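PDB 6LQF: AT-rich interactive domain-containing protein 4 from Arabidopsis thaliana, which recognises the H3K4me3 histone mark together with DNA through its ARID-PHD cassette, as an ISWI component regulating the floral transition. Local coordinates for residues H14-R18 with D32-F36. Numbering follows the deposited sequence.
Sequences HDCGR and DVMQF. With ZN (zinc ion), chain E.
A zinc site pins the loop 14-18 to helix 26-39 of the ARID domain, with H14 and C16 meeting D32 across the metal. H14 ND1 binds zinc at 2.0 Å, C16 SG at 2.2 Å and D32 OD2 at 2.1 Å; H126 completes the set of four. D32 binds through one oxygen, since OD1 stays 3.0 Å from zinc, at the edge of the H14 imidazole and against C16 CB. D32 OD2 is shared between zinc and a hydrogen bond from Y122 OH, a second-shell contact that probably limits how the carboxylate can turn. The thiolate has its own support, a nearly straight bond from R18 N to C16 SG (3.5 Å, 170°). F36, its CG anti to the backbone N (chi1 177°), turns its ring edge onto one face of H14 in a T-shaped stack with planes at 81°. The bent R18 chain lays CD 3.8 Å from D32 OD2 while its guanidinium reaches Y122 OH and D128. With R18 cut back to an alanine, D128 would probably lose its salt-bridge mate and one flank of D32 its cover. Four protein ligands, drawn from a loop, a helix and H126, are consistent with a structural zinc site that ties chain segments together.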
loop_
_atom_site.group_PDB
_atom_site.type_symbol
_atom_site.label_atom_id
_atom_site.label_comp_id
_atom_site.label_asym_id
_atom_site.label_seq_id
_atom_site.Cartn_x
_atom_site.Cartn_y
_atom_site.Cartn_z
ATOM N N HIS A 14 17.183 -8.760 1.653
ATOM C CA HIS A 14 17.150 -9.907 0.742
ATOM C C HIS A 14 18.135 -9.645 -0.388
ATOM O O HIS A 14 18.222 -8.519 -0.851
ATOM C CB HIS A 14 15.732 -10.054 0.190
ATOM C CG HIS A 14 15.427 -11.398 -0.376
ATOM N ND1 HIS A 14 14.501 -11.581 -1.384
ATOM C CD2 HIS A 14 15.877 -12.625 -0.037
ATOM C CE1 HIS A 14 14.411 -12.876 -1.647
ATOM N NE2 HIS A 14 15.228 -13.531 -0.840
ATOM N N ASP A 15 18.888 -10.617 -0.891
ATOM C CA ASP A 15 19.697 -10.144 -2.018
ATOM C C ASP A 15 18.877 -10.126 -3.313
ATOM O O ASP A 15 18.597 -9.062 -3.845
ATOM C CB ASP A 15 21.000 -10.917 -2.164
ATOM C CG ASP A 15 22.184 -10.088 -1.676
ATOM O OD1 ASP A 15 21.929 -9.113 -0.926
ATOM O OD2 ASP A 15 23.344 -10.392 -2.025
ATOM N N CYS A 16 18.481 -11.286 -3.789
ATOM C CA CYS A 16 17.453 -11.384 -4.832
ATOM C C CYS A 16 17.667 -10.554 -6.111
ATOM O O CYS A 16 17.520 -11.089 -7.195
ATOM C CB CYS A 16 16.059 -11.081 -4.224
ATOM S SG CYS A 16 15.491 -9.369 -3.858
ATOM N N GLY A 17 17.993 -9.274 -6.020
ATOM C CA GLY A 17 18.061 -8.447 -7.225
ATOM C C GLY A 17 16.738 -8.261 -7.972
ATOM O O GLY A 17 16.721 -8.000 -9.176
ATOM N N ARG A 18 15.629 -8.397 -7.252
ATOM C CA ARG A 18 14.293 -8.184 -7.791
ATOM C C ARG A 18 14.191 -6.781 -8.354
ATOM O O ARG A 18 14.796 -5.841 -7.798
ATOM C CB ARG A 18 13.255 -8.377 -6.686
ATOM C CG ARG A 18 11.808 -8.607 -7.141
ATOM C CD ARG A 18 10.843 -7.991 -6.176
ATOM N NE ARG A 18 11.001 -6.535 -6.214
ATOM C CZ ARG A 18 10.807 -5.718 -5.184
ATOM N NH1 ARG A 18 10.459 -6.197 -3.991
ATOM N NH2 ARG A 18 10.980 -4.390 -5.371
ATOM N N ASP A 32 9.499 -13.797 -5.790
ATOM C CA ASP A 32 10.474 -13.345 -4.793
ATOM C C ASP A 32 9.899 -13.464 -3.369
ATOM O O ASP A 32 10.641 -13.824 -2.421
ATOM C CB ASP A 32 10.922 -11.892 -5.073
ATOM C CG ASP A 32 12.162 -11.550 -4.372
ATOM O OD1 ASP A 32 13.199 -12.216 -4.513
ATOM O OD2 ASP A 32 12.101 -10.559 -3.626
ATOM N N VAL A 33 8.610 -13.202 -3.198
ATOM C CA VAL A 33 7.990 -13.391 -1.869
ATOM C C VAL A 33 8.047 -14.856 -1.444
ATOM O O VAL A 33 8.397 -15.146 -0.274
ATOM C CB VAL A 33 6.521 -12.889 -1.809
ATOM C CG1 VAL A 33 5.891 -13.220 -0.487
ATOM C CG2 VAL A 33 6.482 -11.364 -1.989
ATOM N N MET A 34 7.746 -15.784 -2.391
ATOM C CA MET A 34 7.783 -17.206 -2.046
ATOM C C MET A 34 9.199 -17.601 -1.627
ATOM O O MET A 34 9.368 -18.294 -0.612
ATOM C CB MET A 34 7.290 -18.031 -3.224
ATOM C CG MET A 34 5.861 -17.783 -3.550
ATOM S SD MET A 34 5.478 -18.613 -5.143
ATOM C CE MET A 34 5.687 -20.291 -4.705
ATOM N N GLN A 35 10.205 -17.134 -2.371
ATOM C CA GLN A 35 11.584 -17.534 -2.058
ATOM C C GLN A 35 11.994 -16.998 -0.684
ATOM O O GLN A 35 12.634 -17.684 0.127
ATOM C CB GLN A 35 12.541 -17.042 -3.130
ATOM C CG GLN A 35 13.977 -17.508 -2.906
ATOM C CD GLN A 35 14.988 -16.626 -3.605
ATOM O OE1 GLN A 35 14.881 -16.362 -4.803
ATOM N NE2 GLN A 35 15.970 -16.153 -2.856
ATOM N N PHE A 36 11.565 -15.778 -0.392
ATOM C CA PHE A 36 11.884 -15.131 0.886
ATOM C C PHE A 36 11.230 -15.880 2.026
ATOM O O PHE A 36 11.851 -16.112 3.053
ATOM C CB PHE A 36 11.389 -13.662 0.877
ATOM C CG PHE A 36 11.604 -12.956 2.167
ATOM C CD1 PHE A 36 12.838 -12.436 2.464
ATOM C CD2 PHE A 36 10.558 -12.825 3.105
ATOM C CE1 PHE A 36 13.070 -11.811 3.694
ATOM C CE2 PHE A 36 10.788 -12.190 4.309
ATOM C CZ PHE A 36 12.031 -11.676 4.585
HETATM ZN ZN ZN E . 13.831 -10.063 -2.593
#